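PDB 3ND2: importin subunit beta-1 from Saccharomyces cerevisiae, which carries proteins into the nucleus as the importin beta subunit, pairing with importin alpha, which recognises the classical nuclear localization signal of the cargo. Local coordinates for residues L118-A123 / G160-S165; P168-L173 / L209-N214. One frame throughout, in Å; residues are numbered along the deposited sequence.

In the fold
From the N terminus, the chain passes through helix 109-126, makes helix 134-142 and continues into helix 149-165, where contact 1 closes a loop of 36 residues and joins HEAT 3 to HEAT 4. Contact 2 opens only a few residues later, at 168-173, and closes after helix 172-175 and helices 177-188 and 195-208, when segment 209-214 comes back to it. The two loops therefore follow in series, neither nested nor crossed, with centres about 14 Å apart. Cys163 O packs 3.3 Å from Phe211 CE2, and Met162 O lies 3.6 Å from Leu173 CD1, so the two contacts pack directly against each other at the C-terminal end of helix 149-165.

Contact 1: L118-A123 / G160-S165; sequences LIAAIA and GYMCES
Ala120 packs against Tyr161 and Met162 where helices 109-126 and 149-165 meet; the axes of the short segments come within 8.4 Å, with a signed crossing angle of -45°. The contact is apolar and close to the backbone. The methyl of Ala120 points toward the other helix, where CB lies 3.7 Å from CB of Tyr161 and equally near the backbone N of Met162; with so small a side chain here, Ala120 CA and Met162 CA approach to 4.6 Å. Of the Tyr161 side chain, CB does the touching: CG stands anti to the carbonyl carbon (chi1 -75°), which carries the ring away from the 118-123 segment, and its OH is hydrogen-bonded to Asn113, earlier on the same helix as Ala120.

Met162 runs alongside helix 109-126 on the other flank of Ala120. Its CG packs 3.9 Å from CB of Ala123, and after a bend at chi3 its CE comes 4.3 Å from CG2 of Ile119, so that one flexible chain touches residues a helical turn apart. Leu135 of helix 134-142 touches Ile119, Ala123 and Met162 and shuts this apolar patch on that side.

Polar atoms appear at the exposed end. Ser165 OG lies 4.1 Å from Ala120 O, a packing distance, and is hydrogen-bonded to Asp124 OD1, just past the segment on helix 109-126. No hydrogen bond joins the two segments themselves. Such close packing of second helices from consecutive repeats, here HEAT 3 and HEAT 4, is characteristic of the stacked alpha-solenoid of the importin beta family.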
loop_
_atom_site.group_PDB
_atom_site.type_symbol
_atom_site.label_atom_id
_atom_site.label_comp_id
_atom_site.label_asym_id
_atom_site.label_seq_id
_atom_site.Cartn_x
_atom_site.Cartn_y
_atom_site.Cartn_z
ATOM N N LEU A 118 -11.506 19.085 17.145
ATOM C CA LEU A 118 -12.485 19.999 16.598
ATOM C C LEU A 118 -11.839 21.306 16.100
ATOM O O LEU A 118 -12.129 21.753 14.990
ATOM C CB LEU A 118 -13.600 20.279 17.630
ATOM C CG LEU A 118 -14.586 21.405 17.317
ATOM C CD1 LEU A 118 -15.481 21.028 16.152
ATOM C CD2 LEU A 118 -15.423 21.784 18.543
ATOM N N ILE A 119 -10.971 21.898 16.922
ATOM C CA ILE A 119 -10.183 23.069 16.553
ATOM C C ILE A 119 -9.390 22.856 15.260
ATOM O O ILE A 119 -9.319 23.763 14.419
ATOM C CB ILE A 119 -9.238 23.478 17.719
ATOM C CG1 ILE A 119 -10.058 24.062 18.878
ATOM C CG2 ILE A 119 -8.127 24.456 17.256
ATOM C CD1 ILE A 119 -9.291 24.226 20.154
ATOM N N ALA A 120 -8.816 21.661 15.106
ATOM C CA ALA A 120 -8.051 21.276 13.919
ATOM C C ALA A 120 -8.913 21.180 12.667
ATOM O O ALA A 120 -8.467 21.556 11.586
ATOM C CB ALA A 120 -7.341 19.945 14.152
ATOM N N ALA A 121 -10.121 20.635 12.813
ATOM C CA ALA A 121 -11.109 20.573 11.731
ATOM C C ALA A 121 -11.613 21.968 11.294
ATOM O O ALA A 121 -11.782 22.240 10.110
ATOM C CB ALA A 121 -12.265 19.693 12.142
ATOM N N ILE A 122 -11.859 22.856 12.241
ATOM C CA ILE A 122 -12.229 24.217 11.881
ATOM C C ILE A 122 -11.034 24.920 11.201
ATOM O O ILE A 122 -11.215 25.657 10.224
ATOM C CB ILE A 122 -12.738 25.027 13.108
ATOM C CG1 ILE A 122 -13.953 24.339 13.741
ATOM C CG2 ILE A 122 -13.035 26.507 12.721
ATOM C CD1 ILE A 122 -14.359 24.914 15.086
ATOM N N ALA A 123 -9.822 24.684 11.711
ATOM C CA ALA A 123 -8.603 25.260 11.133
ATOM C C ALA A 123 -8.374 24.783 9.698
ATOM O O ALA A 123 -7.976 25.572 8.842
ATOM C CB ALA A 123 -7.397 24.948 11.999
ATOM N N GLY A 160 -0.348 19.679 16.499
ATOM C CA GLY A 160 -0.155 18.321 15.994
ATOM C C GLY A 160 -1.266 17.927 15.040
ATOM O O GLY A 160 -1.010 17.711 13.856
ATOM N N TYR A 161 -2.500 17.871 15.554
ATOM C CA TYR A 161 -3.698 17.494 14.765
ATOM C C TYR A 161 -3.903 18.339 13.508
ATOM O O TYR A 161 -4.232 17.797 12.452
ATOM C CB TYR A 161 -4.970 17.565 15.618
ATOM C CG TYR A 161 -5.157 16.448 16.620
ATOM C CD1 TYR A 161 -4.877 15.130 16.293
ATOM C CD2 TYR A 161 -5.662 16.715 17.883
ATOM C CE1 TYR A 161 -5.069 14.107 17.223
ATOM C CE2 TYR A 161 -5.856 15.717 18.813
ATOM C CZ TYR A 161 -5.560 14.419 18.489
ATOM O OH TYR A 161 -5.760 13.428 19.427
ATOM N N MET A 162 -3.736 19.659 13.647
ATOM C CA MET A 162 -3.725 20.604 12.524
ATOM C C MET A 162 -2.768 20.183 11.406
ATOM O O MET A 162 -3.134 20.186 10.238
ATOM C CB MET A 162 -3.317 22.004 12.996
ATOM C CG MET A 162 -4.436 22.921 13.439
ATOM S SD MET A 162 -3.749 24.484 14.047
ATOM C CE MET A 162 -4.097 24.334 15.800
ATOM N N CYS A 163 -1.540 19.829 11.769
ATOM C CA CYS A 163 -0.526 19.465 10.784
ATOM C C CYS A 163 -0.827 18.138 10.098
ATOM O O CYS A 163 -0.689 18.030 8.882
ATOM C CB CYS A 163 0.872 19.496 11.401
ATOM S SG CYS A 163 1.414 21.178 11.799
ATOM N N GLU A 164 -1.267 17.150 10.874
ATOM C CA GLU A 164 -1.707 15.862 10.323
ATOM C C GLU A 164 -2.819 16.009 9.288
ATOM O O GLU A 164 -2.659 15.582 8.145
ATOM C CB GLU A 164 -2.198 14.928 11.427
ATOM C CG GLU A 164 -1.139 14.415 12.369
ATOM C CD GLU A 164 -1.744 13.722 13.583
ATOM O OE1 GLU A 164 -1.133 13.780 14.678
ATOM O OE2 GLU A 164 -2.841 13.136 13.453
ATOM N N SER A 165 -3.936 16.613 9.693
ATOM C CA SER A 165 -5.144 16.669 8.855
ATOM C C SER A 165 -5.027 17.570 7.617
ATOM O O SER A 165 -5.691 17.324 6.605
ATOM C CB SER A 165 -6.388 17.022 9.689
ATOM O OG SER A 165 -6.279 18.282 10.316
#

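Contact 2: P168-L173 / L209-N214; sequences PQSQAL and LIFIKN
Leu173 lies over one face of the Phe211 ring, joining two turns of the HEAT-repeat solenoid that lead into short helices: segment 168-173 follows helix 149-165, and segment 209-214 comes after helix 195-208. The contact is a CH-pi interaction, with Leu173 CD1 3.7 Å from the centroid of the Phe211 ring and 9° off its normal. Leu173 holds CG anti to the carbonyl carbon (chi1 -64°) and its chain extended beyond, which brings CD1 above the ring centre while CB stays 3.8 Å from Phe211 CG, over the root of the same ring.

The opposite face of Phe211 is backed from within its own segment by CG2 of Ile210, 4.1 Å above the plane. That methyl stands anti to the backbone N of Ile210 and also meets the backbone O of Pro168 at 3.4 Å, a packing contact. The ring is thus held between a leucine methyl from segment 168-173 and an isoleucine methyl from its own, with Cys163 and Ala166 also touching it. With an alanine in place of Phe211, the ring that separates Leu173 CD1 from Ile210 CG2 would be gone, which would probably open a gap between the two segments.

Polar atoms approach the ring obliquely near CE1. Ser170 OG, which has a weak hydrogen bond to Asp167 O, lies 4.0 Å from Phe211 CE1, and Pro168 O lies at the same distance from that carbon.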
loop_
_atom_site.group_PDB
_atom_site.type_symbol
_atom_site.label_atom_id
_atom_site.label_comp_id
_atom_site.label_asym_id
_atom_site.label_seq_id
_atom_site.Cartn_x
_atom_site.Cartn_y
_atom_site.Cartn_z
ATOM N N PRO A 168 -0.925 17.816 2.612
ATOM C CA PRO A 168 0.543 17.873 2.716
ATOM C C PRO A 168 1.207 18.916 1.812
ATOM O O PRO A 168 2.369 19.266 2.026
ATOM C CB PRO A 168 0.986 16.458 2.302
ATOM C CG PRO A 168 -0.230 15.597 2.466
ATOM C CD PRO A 168 -1.384 16.493 2.145
ATOM N N GLN A 169 0.469 19.403 0.819
ATOM C CA GLN A 169 0.979 20.384 -0.134
ATOM C C GLN A 169 0.349 21.767 0.094
ATOM O O GLN A 169 0.517 22.677 -0.725
ATOM C CB GLN A 169 0.715 19.893 -1.566
ATOM C CG GLN A 169 1.571 20.546 -2.658
ATOM C CD GLN A 169 2.954 19.922 -2.795
ATOM O OE1 GLN A 169 3.104 18.697 -2.797
ATOM N NE2 GLN A 169 3.971 20.769 -2.931
ATOM N N SER A 170 -0.363 21.923 1.213
ATOM C CA SER A 170 -1.096 23.157 1.497
ATOM C C SER A 170 -0.172 24.309 1.900
ATOM O O SER A 170 0.930 24.084 2.412
ATOM C CB SER A 170 -2.186 22.927 2.553
ATOM O OG SER A 170 -1.693 23.099 3.870
ATOM N N GLN A 171 -0.636 25.536 1.664
ATOM C CA GLN A 171 0.166 26.736 1.882
ATOM C C GLN A 171 -0.164 27.489 3.165
ATOM O O GLN A 171 0.597 28.372 3.567
ATOM C CB GLN A 171 0.077 27.686 0.673
ATOM C CG GLN A 171 1.242 27.551 -0.326
ATOM C CD GLN A 171 2.599 27.944 0.281
ATOM O OE1 GLN A 171 2.746 29.026 0.876
ATOM N NE2 GLN A 171 3.595 27.063 0.131
ATOM N N ALA A 172 -1.283 27.146 3.804
ATOM C CA ALA A 172 -1.728 27.837 5.017
ATOM C C ALA A 172 -0.768 27.605 6.178
ATOM O O ALA A 172 -0.267 28.556 6.779
ATOM C CB ALA A 172 -3.133 27.414 5.397
ATOM N N LEU A 173 -0.504 26.340 6.481
ATOM C CA LEU A 173 0.390 25.988 7.570
ATOM C C LEU A 173 1.824 26.414 7.269
ATOM O O LEU A 173 2.598 26.675 8.190
ATOM C CB LEU A 173 0.325 24.489 7.876
ATOM C CG LEU A 173 -0.985 23.881 8.391
ATOM C CD1 LEU A 173 -0.784 22.422 8.651
ATOM C CD2 LEU A 173 -1.487 24.551 9.658
ATOM N N LEU A 209 6.863 18.980 10.272
ATOM C CA LEU A 209 8.136 19.103 9.548
ATOM C C LEU A 209 8.057 19.520 8.086
ATOM O O LEU A 209 8.902 20.270 7.606
ATOM C CB LEU A 209 8.959 17.821 9.694
ATOM C CG LEU A 209 9.637 17.612 11.049
ATOM C CD1 LEU A 209 10.370 16.281 11.051
ATOM C CD2 LEU A 209 10.597 18.742 11.386
ATOM N N ILE A 210 7.038 19.035 7.394
ATOM C CA ILE A 210 6.784 19.350 5.987
ATOM C C ILE A 210 6.421 20.818 5.782
ATOM O O ILE A 210 6.718 21.401 4.738
ATOM C CB ILE A 210 5.679 18.415 5.441
ATOM C CG1 ILE A 210 6.304 17.116 4.946
ATOM C CG2 ILE A 210 4.864 19.074 4.318
ATOM C CD1 ILE A 210 5.438 15.900 5.175
ATOM N N PHE A 211 5.797 21.416 6.791
ATOM C CA PHE A 211 5.288 22.782 6.685
ATOM C C PHE A 211 6.312 23.828 7.137
ATOM O O PHE A 211 6.125 25.017 6.904
ATOM C CB PHE A 211 3.949 22.920 7.440
ATOM C CG PHE A 211 2.935 21.877 7.055
ATOM C CD1 PHE A 211 2.270 21.946 5.828
ATOM C CD2 PHE A 211 2.657 20.805 7.902
ATOM C CE1 PHE A 211 1.339 20.966 5.455
ATOM C CE2 PHE A 211 1.728 19.826 7.534
ATOM C CZ PHE A 211 1.074 19.907 6.307
ATOM N N ILE A 212 7.402 23.370 7.756
ATOM C CA ILE A 212 8.446 24.264 8.290
ATOM C C ILE A 212 9.727 24.359 7.429
ATOM O O ILE A 212 10.803 24.698 7.939
ATOM C CB ILE A 212 8.799 23.937 9.787
ATOM C CG1 ILE A 212 9.571 22.617 9.910
ATOM C CG2 ILE A 212 7.543 23.955 10.668
ATOM C CD1 ILE A 212 10.342 22.467 11.200
ATOM N N LYS A 213 9.607 24.085 6.129
ATOM C CA LYS A 213 10.758 24.107 5.206
ATOM C C LYS A 213 11.431 25.480 5.065
ATOM O O LYS A 213 12.629 25.558 4.798
ATOM C CB LYS A 213 10.359 23.574 3.823
ATOM C CG LYS A 213 9.010 24.087 3.337
ATOM C CD LYS A 213 8.647 23.582 1.944
ATOM C CE LYS A 213 7.274 24.133 1.526
ATOM N NZ LYS A 213 7.101 24.141 0.045
ATOM N N ASN A 214 10.656 26.550 5.233
ATOM C CA ASN A 214 11.183 27.914 5.171
ATOM C C ASN A 214 12.061 28.295 6.357
ATOM O O ASN A 214 13.024 29.044 6.197
ATOM C CB ASN A 214 10.049 28.921 5.016
ATOM C CG ASN A 214 9.453 28.890 3.642
ATOM O OD1 ASN A 214 10.169 28.742 2.648
ATOM N ND2 ASN A 214 8.136 29.020 3.565
#